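Local coordinates for Ras GTPase-activating-like protein IQGAP2 (PDB 5CJP) that probably serves as a scaffold whose RasGAP-related domain binds Rho-family GTPases such as Cdc42 in their GTP-bound form rather than speeding GTP hydrolysis, at residues E[180-185]-E[293-297]; E[127-131]-E[265-269]. All blocks are in the same frame, centred on the assembly; numbering follows the deposited sequence.

Both contacts lie on the same side of the chain's centre, about 13 Å apart between their own centres. Contact 1 packs the beginning of helix 294-311, with Met-293, on helix 167-193. Contact 2 lays a loop over helix 261-278. The two meet where Leu-180 rests on Ile-129 and Thr-131 of contact 2, so helix 167-193, one side of contact 1, also covers the loop of contact 2. Contact 2 is the more buried, and a chain of another protein reaches it but not contact 1. It pairs loop backbone and aliphatic groups with an asparagine and a serine of the helix. In partly buried contact 1 a tyrosine packs on an arginine's methylene carbon and makes one weak hydrogen bond.

Contact 1: E[180-185]-E[293-297]; sequences LRRVTD and MNNYL
Tyr-296 reaches across from helix 294-311 and lays one ring face on Arg-181 of helix 167-193. Arg-181 CG sits over the middle of the ring, 4.1 Å from its centroid and 10° off the normal. This is a CH-pi contact. The guanidinium does not stack flat on the ring, since the two planes are 61° apart. It turns instead to a salt bridge with Glu-178 on its own helix. The Tyr-296 ring CG is anti to the backbone N (chi1 173°), which sends the hydroxyl across to the backbone of 184-185. Two groups meet the ring at its edge, near its plane. Thr-184 CG2 lies 3.4 Å from Tyr-296 OH. Asp-185 OD2 accepts a weak hydrogen bond from Tyr-296 OH at 3.3 Å, with the carboxylate turned steeply against the ring. Thr-184 keeps its hydroxyl for its own helix: OG1 donates to Leu-180 O at 2.6 Å, from above the carbonyl plane. That oxygen also accepts the backbone N of Thr-184. The methyl branch is thereby left facing the tyrosine. Three residues earlier, Met-293 adds the apolar end of the contact. Its CE lies 4.1 Å from Arg-181 CB and 4.3 Å from Leu-180 CD1. An alanine in place of Tyr-296 would probably leave Arg-181 CG without its aromatic face and Asp-185 without this donor, and open a gap between the two helices beside Thr-184. The contact joins two helices of the all-helical GAP-related fold, and Tyr-296 also touches Leu-188 further along helix 167-193. Its chemistry is mostly dispersion, over an arginine's aliphatic stem and a methionine methyl; the weak phenol-carboxylate bond probably adds direction more than strength.

Contact 2: E[127-131]-E[265-269]; sequences LIINT and RNLGS
Leu-127, Ile-129 and Asn-130 pack on Arg-265, Asn-266 and Ser-269 in a buried loop-on-helix contact. The loop joins helix 111-123 to helix 133-139 and runs over helix 261-278. Asn-266 is the residue most covered. Its side chain reaches from the helix to the loop backbone between Leu-127 and Ile-129, and its amide end also lies against both of their side chains. Ile-129 CG2 is anti to the backbone N (chi1 -59° to CG1) and lies 4.1 Å from Ser-269 OG. Ser-269 OG itself bonds back to Arg-265 O at 2.7 Å, nearly in line with the carbonyl. That oxygen also takes the backbone N of Ser-269. All this lies within the helical GAP-related domain, and helix 167-193 covers Ile-129 through Leu-180 and Val-183. Near the surface Asn-130 and Arg-265 meet with amide and guanidinium planes 13° apart. Asn-130 ND2 lies beside Arg-265 CD, 3.2 Å away. Asn-130 OD1 accepts from Asn-132 N. Arg-265 CD also sits 3.4 Å from Ile-129 O. A chain of another protein, probably the bound GTPase, packs on Arg-265 and Ser-269.

Contact 1: E[180-185]-E[293-297]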
loop_
_atom_site.group_PDB
_atom_site.type_symbol
_atom_site.label_atom_id
_atom_site.label_comp_id
_atom_site.label_asym_id
_atom_site.label_seq_id
_atom_site.Cartn_x
_atom_site.Cartn_y
_atom_site.Cartn_z
ATOM N N LEU E 180 39.875 -3.518 -20.551
ATOM C CA LEU E 180 39.689 -3.175 -19.146
ATOM C C LEU E 180 40.113 -1.744 -18.830
ATOM O O LEU E 180 39.358 -0.989 -18.214
ATOM C CB LEU E 180 40.471 -4.148 -18.248
ATOM C CG LEU E 180 39.794 -4.754 -16.994
ATOM C CD1 LEU E 180 40.874 -5.388 -16.116
ATOM C CD2 LEU E 180 39.037 -3.695 -16.192
ATOM N N ARG E 181 41.314 -1.372 -19.259
ATOM C CA ARG E 181 41.823 -0.034 -19.001
ATOM C C ARG E 181 40.955 1.035 -19.643
ATOM O O ARG E 181 40.824 2.142 -19.126
ATOM C CB ARG E 181 43.251 0.102 -19.520
ATOM C CG ARG E 181 43.958 1.351 -19.013
ATOM C CD ARG E 181 44.621 2.076 -20.155
ATOM N NE ARG E 181 43.623 2.577 -21.101
ATOM C CZ ARG E 181 43.784 2.594 -22.419
ATOM N NH1 ARG E 181 44.903 2.135 -22.963
ATOM N NH2 ARG E 181 42.826 3.079 -23.199
ATOM N N ARG E 182 40.360 0.688 -20.773
ATOM C CA ARG E 182 39.504 1.595 -21.518
ATOM C C ARG E 182 38.160 1.832 -20.830
ATOM O O ARG E 182 37.711 2.972 -20.717
ATOM C CB ARG E 182 39.270 1.018 -22.903
ATOM C CG ARG E 182 39.451 1.998 -24.019
ATOM C CD ARG E 182 38.849 1.420 -25.270
ATOM N NE ARG E 182 37.417 1.202 -25.078
ATOM C CZ ARG E 182 36.834 0.009 -25.053
ATOM N NH1 ARG E 182 37.556 -1.100 -25.205
ATOM N NH2 ARG E 182 35.522 -0.073 -24.888
ATOM N N VAL E 183 37.503 0.754 -20.398
ATOM C CA VAL E 183 36.217 0.883 -19.715
ATOM C C VAL E 183 36.410 1.492 -18.341
ATOM O O VAL E 183 35.601 2.284 -17.887
ATOM C CB VAL E 183 35.511 -0.464 -19.547
ATOM C CG1 VAL E 183 34.401 -0.579 -20.554
ATOM C CG2 VAL E 183 36.474 -1.596 -19.743
ATOM N N THR E 184 37.503 1.129 -17.687
ATOM C CA THR E 184 37.794 1.648 -16.365
ATOM C C THR E 184 37.947 3.153 -16.383
ATOM O O THR E 184 37.416 3.842 -15.512
ATOM C CB THR E 184 39.089 1.044 -15.801
ATOM O OG1 THR E 184 38.944 -0.372 -15.700
ATOM C CG2 THR E 184 39.398 1.610 -14.431
ATOM N N ASP E 185 38.681 3.666 -17.369
ATOM C CA ASP E 185 38.912 5.103 -17.464
ATOM C C ASP E 185 37.583 5.830 -17.638
ATOM O O ASP E 185 37.398 6.932 -17.115
ATOM C CB ASP E 185 39.864 5.440 -18.622
ATOM C CG ASP E 185 40.626 6.749 -18.394
ATOM O OD1 ASP E 185 40.862 7.483 -19.373
ATOM O OD2 ASP E 185 41.004 7.044 -17.232
ATOM N N MET E 293 49.647 -2.540 -15.968
ATOM C CA MET E 293 48.687 -1.532 -15.524
ATOM C C MET E 293 49.176 -0.719 -14.338
ATOM O O MET E 293 48.549 0.265 -13.967
ATOM C CB MET E 293 47.352 -2.191 -15.153
ATOM C CG MET E 293 46.663 -2.906 -16.313
ATOM S SD MET E 293 45.041 -3.665 -15.953
ATOM C CE MET E 293 43.933 -2.336 -16.334
ATOM N N ASN E 294 50.297 -1.112 -13.750
ATOM C CA ASN E 294 50.802 -0.402 -12.587
ATOM C C ASN E 294 51.067 1.072 -12.807
ATOM O O ASN E 294 51.064 1.859 -11.853
ATOM C CB ASN E 294 52.054 -1.086 -12.054
ATOM C CG ASN E 294 51.758 -2.447 -11.495
ATOM O OD1 ASN E 294 50.600 -2.782 -11.249
ATOM N ND2 ASN E 294 52.794 -3.243 -11.285
ATOM N N ASN E 295 51.303 1.455 -14.055
ATOM C CA ASN E 295 51.550 2.853 -14.355
ATOM C C ASN E 295 50.217 3.579 -14.291
ATOM O O ASN E 295 50.127 4.676 -13.747
ATOM C CB ASN E 295 52.166 3.001 -15.746
ATOM C CG ASN E 295 53.497 2.289 -15.868
ATOM O OD1 ASN E 295 54.440 2.593 -15.138
ATOM N ND2 ASN E 295 53.581 1.336 -16.792
ATOM N N TYR E 296 49.180 2.953 -14.842
ATOM C CA TYR E 296 47.843 3.538 -14.826
ATOM C C TYR E 296 47.326 3.572 -13.392
ATOM O O TYR E 296 46.702 4.548 -12.972
ATOM C CB TYR E 296 46.880 2.722 -15.702
ATOM C CG TYR E 296 45.415 3.146 -15.619
ATOM C CD1 TYR E 296 44.984 4.380 -16.111
ATOM C CD2 TYR E 296 44.455 2.288 -15.077
ATOM C CE1 TYR E 296 43.622 4.750 -16.073
ATOM C CE2 TYR E 296 43.090 2.644 -15.035
ATOM C CZ TYR E 296 42.679 3.870 -15.536
ATOM O OH TYR E 296 41.329 4.194 -15.528
ATOM N N LEU E 297 47.591 2.507 -12.646
ATOM C CA LEU E 297 47.149 2.429 -11.268
ATOM C C LEU E 297 47.692 3.567 -10.435
ATOM O O LEU E 297 46.985 4.109 -9.606
ATOM C CB LEU E 297 47.570 1.099 -10.638
ATOM C CG LEU E 297 46.783 -0.130 -11.078
ATOM C CD1 LEU E 297 47.305 -1.382 -10.384
ATOM C CD2 LEU E 297 45.334 0.089 -10.754
#

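Contact 2: E[127-131]-E[265-269]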
loop_
_atom_site.group_PDB
_atom_site.type_symbol
_atom_site.label_atom_id
_atom_site.label_comp_id
_atom_site.label_asym_id
_atom_site.label_seq_id
_atom_site.Cartn_x
_atom_site.Cartn_y
_atom_site.Cartn_z
ATOM N N LEU E 127 32.237 -7.574 -25.429
ATOM C CA LEU E 127 33.230 -7.375 -24.385
ATOM C C LEU E 127 33.287 -8.576 -23.457
ATOM O O LEU E 127 32.269 -9.012 -22.916
ATOM C CB LEU E 127 32.900 -6.121 -23.588
ATOM C CG LEU E 127 33.872 -5.762 -22.465
ATOM C CD1 LEU E 127 35.275 -5.463 -23.011
ATOM C CD2 LEU E 127 33.311 -4.574 -21.753
ATOM N N ILE E 128 34.490 -9.115 -23.290
ATOM C CA ILE E 128 34.727 -10.281 -22.450
ATOM C C ILE E 128 36.092 -10.139 -21.816
ATOM O O ILE E 128 37.069 -10.732 -22.278
ATOM C CB ILE E 128 34.742 -11.571 -23.272
ATOM C CG1 ILE E 128 33.391 -11.778 -23.949
ATOM C CG2 ILE E 128 35.028 -12.756 -22.395
ATOM C CD1 ILE E 128 33.470 -12.827 -24.982
ATOM N N ILE E 129 36.167 -9.342 -20.760
ATOM C CA ILE E 129 37.420 -9.146 -20.056
ATOM C C ILE E 129 37.637 -10.331 -19.106
ATOM O O ILE E 129 36.689 -10.829 -18.479
ATOM C CB ILE E 129 37.397 -7.829 -19.242
ATOM C CG1 ILE E 129 37.153 -6.648 -20.175
ATOM C CG2 ILE E 129 38.714 -7.636 -18.510
ATOM C CD1 ILE E 129 36.791 -5.373 -19.452
ATOM N N ASN E 130 38.877 -10.797 -19.022
ATOM C CA ASN E 130 39.225 -11.908 -18.134
ATOM C C ASN E 130 40.718 -11.879 -17.839
ATOM O O ASN E 130 41.541 -12.313 -18.648
ATOM C CB ASN E 130 38.867 -13.255 -18.755
ATOM C CG ASN E 130 38.739 -14.363 -17.710
ATOM O OD1 ASN E 130 39.599 -14.533 -16.848
ATOM N ND2 ASN E 130 37.659 -15.122 -17.793
ATOM N N THR E 131 41.055 -11.366 -16.666
ATOM C CA THR E 131 42.439 -11.241 -16.247
ATOM C C THR E 131 43.030 -12.525 -15.672
ATOM O O THR E 131 44.082 -12.495 -15.033
ATOM C CB THR E 131 42.558 -10.126 -15.202
ATOM O OG1 THR E 131 41.591 -10.335 -14.162
ATOM C CG2 THR E 131 42.291 -8.786 -15.849
ATOM N N ARG E 265 31.842 -10.444 -14.642
ATOM C CA ARG E 265 33.296 -10.503 -14.678
ATOM C C ARG E 265 33.884 -9.194 -15.222
ATOM O O ARG E 265 34.987 -8.794 -14.835
ATOM C CB ARG E 265 33.740 -11.695 -15.526
ATOM C CG ARG E 265 35.204 -12.053 -15.385
ATOM C CD ARG E 265 35.538 -13.190 -16.314
ATOM N NE ARG E 265 34.626 -14.312 -16.122
ATOM C CZ ARG E 265 34.629 -15.097 -15.047
ATOM N NH1 ARG E 265 35.501 -14.882 -14.068
ATOM N NH2 ARG E 265 33.757 -16.093 -14.949
ATOM N N ASN E 266 33.138 -8.534 -16.106
ATOM C CA ASN E 266 33.588 -7.269 -16.674
ATOM C C ASN E 266 33.486 -6.167 -15.624
ATOM O O ASN E 266 34.479 -5.509 -15.315
ATOM C CB ASN E 266 32.759 -6.899 -17.913
ATOM C CG ASN E 266 33.203 -7.654 -19.172
ATOM O OD1 ASN E 266 32.564 -7.556 -20.218
ATOM N ND2 ASN E 266 34.297 -8.400 -19.072
ATOM N N LEU E 267 32.295 -5.968 -15.068
ATOM C CA LEU E 267 32.102 -4.944 -14.043
ATOM C C LEU E 267 33.001 -5.219 -12.852
ATOM O O LEU E 267 33.621 -4.307 -12.301
ATOM C CB LEU E 267 30.651 -4.911 -13.589
ATOM C CG LEU E 267 29.725 -4.397 -14.675
ATOM C CD1 LEU E 267 28.300 -4.757 -14.325
ATOM C CD2 LEU E 267 29.913 -2.877 -14.841
ATOM N N GLY E 268 33.063 -6.494 -12.476
ATOM C CA GLY E 268 33.897 -6.908 -11.366
ATOM C C GLY E 268 35.349 -6.579 -11.626
ATOM O O GLY E 268 36.060 -6.143 -10.720
ATOM N N SER E 269 35.807 -6.782 -12.857
ATOM C CA SER E 269 37.200 -6.474 -13.168
ATOM C C SER E 269 37.480 -4.978 -13.026
ATOM O O SER E 269 38.564 -4.571 -12.592
ATOM C CB SER E 269 37.551 -6.946 -14.577
ATOM O OG SER E 269 37.660 -8.359 -14.624
#